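Long-range contacts in putative methyltransferase from antibiotic biosynthesis pathway (PDB 3EGE), which probably transfers methyl groups from S-adenosylmethionine to a substrate not yet identified, as expected of a class I methyltransferase with a Rossmann-like domain: residues Arg138-Tyr144 with Trp235-Tyr239; Pro196-Leu200 with Leu226-Leu230. All coordinates share one frame; numbering follows the deposited sequence.

Interaction 1. Residues Arg138-Tyr144 with Trp235-Tyr239; sequences RIWLYDY and WIRKY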
ATOM      1  N   ARG A 138       6.063  -3.196  18.211  1.00 71.45           N
ATOM      2  CA  ARG A 138       4.817  -3.369  18.984  1.00 71.89           C
ATOM      3  C   ARG A 138       3.864  -2.168  18.764  1.00 71.66           C
ATOM      4  O   ARG A 138       4.262  -1.044  18.988  1.00 72.42           O
ATOM      5  CB  ARG A 138       5.187  -3.501  20.465  1.00 70.65           C
ATOM      6  CG  ARG A 138       4.035  -3.584  21.454  1.00 72.62           C
ATOM      7  CD  ARG A 138       3.477  -4.970  21.635  1.00 73.70           C
ATOM      8  NE  ARG A 138       2.168  -4.907  22.281  1.00 73.19           N
ATOM      9  CZ  ARG A 138       1.950  -4.599  23.561  1.00 69.37           C
ATOM     10  NH1 ARG A 138       2.927  -4.356  24.426  1.00 72.87           N
ATOM     11  NH2 ARG A 138       0.707  -4.560  23.991  1.00 73.90           N
ATOM     12  N   ILE A 139       2.647  -2.419  18.298  1.00 72.25           N
ATOM     13  CA  ILE A 139       1.629  -1.368  18.066  1.00 72.42           C
ATOM     14  C   ILE A 139       0.402  -1.717  18.900  1.00 69.02           C
ATOM     15  O   ILE A 139      -0.064  -2.855  18.867  1.00 67.89           O
ATOM     16  CB  ILE A 139       1.134  -1.278  16.548  1.00 74.75           C
ATOM     17  CG1 ILE A 139       2.295  -1.348  15.555  1.00 82.70           C
ATOM     18  CG2 ILE A 139       0.349   0.010  16.282  1.00 74.73           C
ATOM     19  CD1 ILE A 139       3.386  -0.283  15.817  1.00 90.33           C
ATOM     20  N   TRP A 140      -0.113  -0.729  19.620  1.00 66.44           N
ATOM     21  CA  TRP A 140      -1.360  -0.828  20.389  1.00 64.91           C
ATOM     22  C   TRP A 140      -2.574  -1.334  19.583  1.00 64.81           C
ATOM     23  O   TRP A 140      -3.427  -2.021  20.136  1.00 64.46           O
ATOM     24  CB  TRP A 140      -1.729   0.558  20.994  1.00 64.43           C
ATOM     25  CG  TRP A 140      -2.064   1.567  19.971  1.00 61.98           C
ATOM     26  CD1 TRP A 140      -1.200   2.397  19.351  1.00 62.57           C
ATOM     27  CD2 TRP A 140      -3.350   1.806  19.391  1.00 59.80           C
ATOM     28  NE1 TRP A 140      -1.858   3.144  18.422  1.00 62.94           N
ATOM     29  CE2 TRP A 140      -3.182   2.801  18.414  1.00 63.65           C
ATOM     30  CE3 TRP A 140      -4.631   1.264  19.602  1.00 66.08           C
ATOM     31  CZ2 TRP A 140      -4.249   3.300  17.657  1.00 61.43           C
ATOM     32  CZ3 TRP A 140      -5.698   1.745  18.849  1.00 64.08           C
ATOM     33  CH2 TRP A 140      -5.493   2.746  17.876  1.00 64.42           C
ATOM     34  N   LEU A 141      -2.642  -0.945  18.298  1.00 64.89           N
ATOM     35  CA  LEU A 141      -3.771  -1.214  17.395  1.00 64.98           C
ATOM     36  C   LEU A 141      -4.260  -2.657  17.390  1.00 64.32           C
ATOM     37  O   LEU A 141      -5.476  -2.919  17.459  1.00 64.28           O
ATOM     38  CB  LEU A 141      -3.404  -0.785  15.948  1.00 66.18           C
ATOM     39  CG  LEU A 141      -4.472  -0.837  14.841  1.00 66.80           C
ATOM     40  CD1 LEU A 141      -5.730  -0.066  15.261  1.00 63.27           C
ATOM     41  CD2 LEU A 141      -3.906  -0.343  13.465  1.00 65.04           C
ATOM     42  N   TYR A 142      -3.303  -3.579  17.384  1.00 64.00           N
ATOM     43  CA  TYR A 142      -3.610  -5.010  17.287  1.00 63.69           C
ATOM     44  C   TYR A 142      -4.121  -5.644  18.567  1.00 62.50           C
ATOM     45  O   TYR A 142      -4.629  -6.756  18.519  1.00 61.88           O
ATOM     46  CB  TYR A 142      -2.450  -5.788  16.699  1.00 63.39           C
ATOM     47  CG  TYR A 142      -1.894  -5.105  15.473  1.00 64.22           C
ATOM     48  CD1 TYR A 142      -2.705  -4.815  14.372  1.00 65.38           C
ATOM     49  CD2 TYR A 142      -0.543  -4.739  15.422  1.00 64.58           C
ATOM     50  CE1 TYR A 142      -2.184  -4.156  13.251  1.00 64.21           C
ATOM     51  CE2 TYR A 142      -0.030  -4.108  14.340  1.00 65.58           C
ATOM     52  CZ  TYR A 142      -0.836  -3.818  13.252  1.00 63.48           C
ATOM     53  OH  TYR A 142      -0.247  -3.169  12.209  1.00 64.86           O
ATOM     54  N   ASP A 143      -3.992  -4.941  19.687  1.00 61.99           N
ATOM     55  CA  ASP A 143      -4.595  -5.380  20.931  1.00 64.20           C
ATOM     56  C   ASP A 143      -6.126  -5.161  20.942  1.00 64.66           C
ATOM     57  O   ASP A 143      -6.821  -5.754  21.753  1.00 64.52           O
ATOM     58  CB  ASP A 143      -4.005  -4.631  22.099  1.00 64.83           C
ATOM     59  CG  ASP A 143      -2.538  -4.815  22.223  1.00 65.21           C
ATOM     60  OD1 ASP A 143      -1.986  -5.799  21.673  1.00 62.50           O
ATOM     61  OD2 ASP A 143      -1.957  -3.934  22.874  1.00 66.84           O
ATOM     62  N   TYR A 144      -6.618  -4.268  20.084  1.00 65.31           N
ATOM     63  CA  TYR A 144      -8.044  -4.021  19.903  1.00 65.17           C
ATOM     64  C   TYR A 144      -8.612  -4.675  18.651  1.00 64.63           C
ATOM     65  O   TYR A 144      -9.786  -5.079  18.665  1.00 65.10           O
ATOM     66  CB  TYR A 144      -8.339  -2.514  19.858  1.00 63.97           C
ATOM     67  CG  TYR A 144      -7.982  -1.809  21.132  1.00 63.62           C
ATOM     68  CD1 TYR A 144      -8.900  -1.709  22.197  1.00 65.55           C
ATOM     69  CD2 TYR A 144      -6.721  -1.229  21.289  1.00 63.47           C
ATOM     70  CE1 TYR A 144      -8.550  -1.045  23.388  1.00 62.41           C
ATOM     71  CE2 TYR A 144      -6.371  -0.564  22.451  1.00 63.22           C
ATOM     72  CZ  TYR A 144      -7.285  -0.465  23.496  1.00 62.81           C
ATOM     73  OH  TYR A 144      -6.904   0.199  24.631  1.00 61.49           O
ATOM     74  N   TRP A 235      -6.220   3.821  27.811  1.00 69.12           N
ATOM     75  CA  TRP A 235      -5.401   3.860  26.591  1.00 68.09           C
ATOM     76  C   TRP A 235      -4.110   4.672  26.819  1.00 67.28           C
ATOM     77  O   TRP A 235      -3.022   4.235  26.441  1.00 65.83           O
ATOM     78  CB  TRP A 235      -6.194   4.428  25.394  1.00 65.98           C
ATOM     79  CG  TRP A 235      -5.454   4.281  24.078  1.00 63.01           C
ATOM     80  CD1 TRP A 235      -5.599   3.277  23.188  1.00 60.90           C
ATOM     81  CD2 TRP A 235      -4.440   5.154  23.536  1.00 61.91           C
ATOM     82  NE1 TRP A 235      -4.775   3.468  22.118  1.00 60.13           N
ATOM     83  CE2 TRP A 235      -4.035   4.598  22.304  1.00 59.17           C
ATOM     84  CE3 TRP A 235      -3.846   6.351  23.966  1.00 61.77           C
ATOM     85  CZ2 TRP A 235      -3.060   5.191  21.489  1.00 59.28           C
ATOM     86  CZ3 TRP A 235      -2.863   6.946  23.145  1.00 62.92           C
ATOM     87  CH2 TRP A 235      -2.489   6.360  21.921  1.00 60.46           C
ATOM     88  N   ILE A 236      -4.261   5.847  27.430  1.00 68.53           N
ATOM     89  CA  ILE A 236      -3.142   6.744  27.749  1.00 69.93           C
ATOM     90  C   ILE A 236      -2.162   6.066  28.720  1.00 69.75           C
ATOM     91  O   ILE A 236      -0.947   6.105  28.493  1.00 70.09           O
ATOM     92  CB  ILE A 236      -3.639   8.112  28.323  1.00 71.01           C
ATOM     93  CG1 ILE A 236      -4.381   8.900  27.231  1.00 73.41           C
ATOM     94  CG2 ILE A 236      -2.465   8.963  28.857  1.00 67.47           C
ATOM     95  CD1 ILE A 236      -5.221  10.050  27.769  1.00 72.18           C
ATOM     96  N   ARG A 237      -2.701   5.427  29.755  1.00 68.45           N
ATOM     97  CA  ARG A 237      -1.909   4.668  30.725  1.00 69.41           C
ATOM     98  C   ARG A 237      -1.085   3.546  30.052  1.00 69.07           C
ATOM     99  O   ARG A 237       0.115   3.415  30.268  1.00 69.80           O
ATOM    100  CB  ARG A 237      -2.842   4.059  31.784  1.00 70.37           C
ATOM    101  CG  ARG A 237      -2.141   3.481  33.014  1.00 71.71           C
ATOM    102  CD  ARG A 237      -3.103   2.709  33.913  1.00 70.47           C
ATOM    103  NE  ARG A 237      -3.547   1.435  33.338  1.00 68.69           N
ATOM    104  CZ  ARG A 237      -2.818   0.315  33.282  1.00 73.60           C
ATOM    105  NH1 ARG A 237      -1.545   0.274  33.690  1.00 73.65           N
ATOM    106  NH2 ARG A 237      -3.352  -0.783  32.738  1.00 76.20           N
ATOM    107  N   LYS A 238      -1.742   2.769  29.204  1.00 68.99           N
ATOM    108  CA  LYS A 238      -1.106   1.639  28.508  1.00 68.09           C
ATOM    109  C   LYS A 238      -0.222   2.014  27.344  1.00 66.63           C
ATOM    110  O   LYS A 238       0.826   1.405  27.158  1.00 65.57           O
ATOM    111  CB  LYS A 238      -2.187   0.658  28.030  1.00 68.91           C
ATOM    112  CG  LYS A 238      -2.666  -0.291  29.120  1.00 71.53           C
ATOM    113  CD  LYS A 238      -4.154  -0.612  29.112  1.00 74.78           C
ATOM    114  CE  LYS A 238      -4.751  -1.002  27.822  1.00 77.66           C
ATOM    115  NZ  LYS A 238      -6.153  -1.450  28.076  1.00 80.56           N
ATOM    116  N   TYR A 239      -0.637   3.014  26.570  1.00 67.27           N
ATOM    117  CA  TYR A 239       0.027   3.355  25.294  1.00 67.54           C
ATOM    118  C   TYR A 239       0.415   4.818  25.021  1.00 67.39           C
ATOM    119  O   TYR A 239       1.009   5.094  23.958  1.00 65.97           O
ATOM    120  CB  TYR A 239      -0.930   2.925  24.155  1.00 66.88           C
ATOM    121  CG  TYR A 239      -1.484   1.522  24.266  1.00 67.15           C
ATOM    122  CD1 TYR A 239      -0.647   0.401  24.104  1.00 64.77           C
ATOM    123  CD2 TYR A 239      -2.849   1.299  24.550  1.00 67.52           C
ATOM    124  CE1 TYR A 239      -1.147  -0.898  24.203  1.00 65.56           C
ATOM    125  CE2 TYR A 239      -3.366  -0.017  24.665  1.00 64.66           C
ATOM    126  CZ  TYR A 239      -2.509  -1.100  24.475  1.00 66.66           C
ATOM    127  OH  TYR A 239      -2.996  -2.369  24.565  1.00 66.62           O
TER

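Interaction 2. Residues Pro196-Leu200 with Leu226-Leu230; sequences PELYL and LTADL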
ATOM      1  N   PRO A 196      -5.856   7.297  17.738  1.00 67.86           N
ATOM      2  CA  PRO A 196      -6.694   6.122  18.016  1.00 67.89           C
ATOM      3  C   PRO A 196      -8.197   6.286  17.793  1.00 69.41           C
ATOM      4  O   PRO A 196      -8.878   5.314  17.396  1.00 69.79           O
ATOM      5  CB  PRO A 196      -6.398   5.818  19.492  1.00 67.03           C
ATOM      6  CG  PRO A 196      -5.891   7.079  20.041  1.00 67.91           C
ATOM      7  CD  PRO A 196      -5.075   7.666  18.930  1.00 68.01           C
ATOM      8  N   GLU A 197      -8.682   7.498  18.065  1.00 69.64           N
ATOM      9  CA  GLU A 197     -10.076   7.872  17.890  1.00 70.78           C
ATOM     10  C   GLU A 197     -10.579   7.745  16.450  1.00 70.58           C
ATOM     11  O   GLU A 197     -11.773   7.493  16.238  1.00 71.29           O
ATOM     12  CB  GLU A 197     -10.361   9.271  18.490  1.00 72.34           C
ATOM     13  CG  GLU A 197      -9.786  10.517  17.752  1.00 77.74           C
ATOM     14  CD  GLU A 197      -8.260  10.653  17.735  1.00 82.37           C
ATOM     15  OE1 GLU A 197      -7.580  10.083  18.628  1.00 81.89           O
ATOM     16  OE2 GLU A 197      -7.758  11.357  16.822  1.00 85.15           O
ATOM     17  N   LEU A 198      -9.686   7.869  15.467  1.00 69.05           N
ATOM     18  CA  LEU A 198     -10.084   7.723  14.067  1.00 68.65           C
ATOM     19  C   LEU A 198     -10.693   6.343  13.728  1.00 69.00           C
ATOM     20  O   LEU A 198     -11.581   6.244  12.844  1.00 68.12           O
ATOM     21  CB  LEU A 198      -8.930   8.057  13.100  1.00 67.48           C
ATOM     22  CG  LEU A 198      -8.465   9.512  12.977  1.00 68.14           C
ATOM     23  CD1 LEU A 198      -7.393   9.611  11.877  1.00 59.10           C
ATOM     24  CD2 LEU A 198      -9.633  10.484  12.689  1.00 62.89           C
ATOM     25  N   TYR A 199     -10.216   5.303  14.424  1.00 68.53           N
ATOM     26  CA  TYR A 199     -10.721   3.932  14.247  1.00 67.83           C
ATOM     27  C   TYR A 199     -12.173   3.748  14.668  1.00 69.22           C
ATOM     28  O   TYR A 199     -12.812   2.814  14.210  1.00 70.33           O
ATOM     29  CB  TYR A 199      -9.815   2.908  14.943  1.00 66.62           C
ATOM     30  CG  TYR A 199      -8.466   2.854  14.279  1.00 62.97           C
ATOM     31  CD1 TYR A 199      -8.301   2.204  13.057  1.00 60.59           C
ATOM     32  CD2 TYR A 199      -7.363   3.515  14.835  1.00 64.84           C
ATOM     33  CE1 TYR A 199      -7.057   2.191  12.404  1.00 67.62           C
ATOM     34  CE2 TYR A 199      -6.119   3.490  14.209  1.00 64.80           C
ATOM     35  CZ  TYR A 199      -5.970   2.831  13.001  1.00 62.54           C
ATOM     36  OH  TYR A 199      -4.754   2.802  12.424  1.00 65.55           O
ATOM     37  N   LEU A 200     -12.680   4.627  15.533  1.00 70.50           N
ATOM     38  CA  LEU A 200     -14.081   4.610  15.932  1.00 71.09           C
ATOM     39  C   LEU A 200     -15.001   5.089  14.802  1.00 72.09           C
ATOM     40  O   LEU A 200     -16.184   4.823  14.861  1.00 71.89           O
ATOM     41  CB  LEU A 200     -14.326   5.481  17.173  1.00 69.87           C
ATOM     42  CG  LEU A 200     -13.503   5.181  18.431  1.00 70.55           C
ATOM     43  CD1 LEU A 200     -13.970   6.073  19.540  1.00 64.15           C
ATOM     44  CD2 LEU A 200     -13.608   3.727  18.868  1.00 67.27           C
ATOM     45  N   LEU A 226     -11.952  -0.162  22.797  1.00 68.03           N
ATOM     46  CA  LEU A 226     -11.232   1.077  22.445  1.00 67.85           C
ATOM     47  C   LEU A 226     -11.935   2.318  23.029  1.00 68.58           C
ATOM     48  O   LEU A 226     -11.282   3.150  23.663  1.00 68.91           O
ATOM     49  CB  LEU A 226     -11.037   1.206  20.928  1.00 67.36           C
ATOM     50  CG  LEU A 226     -10.177   2.376  20.429  1.00 66.59           C
ATOM     51  CD1 LEU A 226      -8.824   2.497  21.192  1.00 58.94           C
ATOM     52  CD2 LEU A 226      -9.966   2.262  18.913  1.00 64.32           C
ATOM     53  N   THR A 227     -13.264   2.387  22.865  1.00 69.01           N
ATOM     54  CA  THR A 227     -14.093   3.500  23.367  1.00 69.38           C
ATOM     55  C   THR A 227     -14.001   3.642  24.891  1.00 69.90           C
ATOM     56  O   THR A 227     -13.826   4.744  25.396  1.00 72.31           O
ATOM     57  CB  THR A 227     -15.572   3.323  22.925  1.00 70.87           C
ATOM     58  OG1 THR A 227     -15.630   3.213  21.494  1.00 71.02           O
ATOM     59  CG2 THR A 227     -16.458   4.486  23.378  1.00 68.07           C
ATOM     60  N   ALA A 228     -14.094   2.529  25.611  1.00 69.35           N
ATOM     61  CA  ALA A 228     -13.966   2.528  27.075  1.00 68.92           C
ATOM     62  C   ALA A 228     -12.566   3.002  27.491  1.00 69.84           C
ATOM     63  O   ALA A 228     -12.444   3.907  28.309  1.00 70.75           O
ATOM     64  CB  ALA A 228     -14.251   1.143  27.654  1.00 66.85           C
ATOM     65  N   ASP A 229     -11.528   2.400  26.905  1.00 69.76           N
ATOM     66  CA  ASP A 229     -10.135   2.754  27.216  1.00 69.02           C
ATOM     67  C   ASP A 229      -9.791   4.215  26.944  1.00 68.34           C
ATOM     68  O   ASP A 229      -9.038   4.813  27.708  1.00 67.38           O
ATOM     69  CB  ASP A 229      -9.119   1.827  26.513  1.00 68.54           C
ATOM     70  CG  ASP A 229      -9.014   0.443  27.149  1.00 66.44           C
ATOM     71  OD1 ASP A 229      -9.675   0.149  28.162  1.00 61.68           O
ATOM     72  OD2 ASP A 229      -8.245  -0.380  26.614  1.00 66.78           O
ATOM     73  N   LEU A 230     -10.325   4.758  25.850  1.00 69.35           N
ATOM     74  CA  LEU A 230     -10.141   6.182  25.506  1.00 70.08           C
ATOM     75  C   LEU A 230     -10.868   7.119  26.478  1.00 70.85           C
ATOM     76  O   LEU A 230     -10.375   8.207  26.739  1.00 71.79           O
ATOM     77  CB  LEU A 230     -10.560   6.484  24.055  1.00 68.91           C
ATOM     78  CG  LEU A 230      -9.614   5.959  22.961  1.00 72.68           C
ATOM     79  CD1 LEU A 230     -10.281   5.960  21.585  1.00 68.31           C
ATOM     80  CD2 LEU A 230      -8.266   6.746  22.946  1.00 65.05           C
TER

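Interaction 1. Residues Arg138-Tyr144 with Trp235-Tyr239
W235 drives the edge of its indole into one face of W140, and this T-shaped pair, together with W140 CB on Y239, is the tight part of the contact. W235 NE1 comes within 3.3 Å of W140 CE3; the planes stand 80° apart, and L141 CB covers the other face of W140. A chi1 of 66° sets W140 CG between the backbone nitrogen and the carbonyl carbon, turning the indole to W235 while CB meets Y239. The W140 indole nitrogen bonds to the carbonyl of W193. Next to the indole pair, W140 CB sits over the face of Y239, 3.4 Å from that ring's centroid, a CH-pi contact, while K238 CB lies over the rim of the opposite face. W140, W235 and Y239 thus make an aromatic cluster joining the loop between strand 126-131 and helix 146-153 to the short helix 234-239.

Toward the solvent side the contact turns polar and thinner. Y239 OH donates to D143 OD2 at 2.5 Å, on the anti side of the carboxylate, and R138 NH2 reaches the same oxygen from the syn side at 3.0 Å, completing a salt bridge. Two donors therefore grip one oxygen, which probably favours the ionised carboxylate.

Interaction 2. Residues Pro196-Leu200 with Leu226-Leu230
L200 and L226 meet through different first torsions: CG of L200 lies anti to its carbonyl carbon (chi1 -56°), that of L226 anti to its backbone nitrogen (chi1 -174°), and each leucine sends its CD2 methyl toward the other. The two CD2 atoms end 3.9 Å apart. The same L226 methyl also lies 4.0 Å from Y199 CB and packs against the carbonyl oxygen of P196, 3.6 Å from CD2 to O. That oxygen is already engaged as the acceptor for Y199 N, a bond within the 3-10 turn 196-200. Y199 contributes mainly its CB, for its ring leads away and its OH bonds to the carbonyl of A189.

The contact lays this turn, which comes just before helix 202-206, against one flank of the long helix 216-231, and its side-chain contacts are mostly apolar. L226 and L230 stand one helical turn apart. L230 CD2 rests on the P196 ring, 3.8 Å from CG, and L230 CD1 reaches L200 CD1 at 4.2 Å. T227 OG1 touches L200 CD2 at 3.4 Å while hydrogen-bonding back to the L223 carbonyl, which leaves the threonine's polar end satisfied within its own helix.

Interactions 1 and 2 sit side by side, their centres about 10 Å apart, and use helices that follow each other in the chain, 234-239 and 216-231. D229, on the helix of interaction 2, carries the polar connection: its OD2 lies 2.5 Å from Y144 OH, a probable hydrogen bond, and 2.8 Å from K238 NZ in a salt bridge, both partners belonging to interaction 1. L141 CD2 packs 3.4 Å from Y199 OH, and W235 makes apolar contacts with P196, L226 and L230. Both contacts lie 23 to 24 Å, centre to centre, from the middle of the chain, on the same side of it. They join loops and helices outside the Rossmann-type strands, where this family probably binds S-adenosylmethionine.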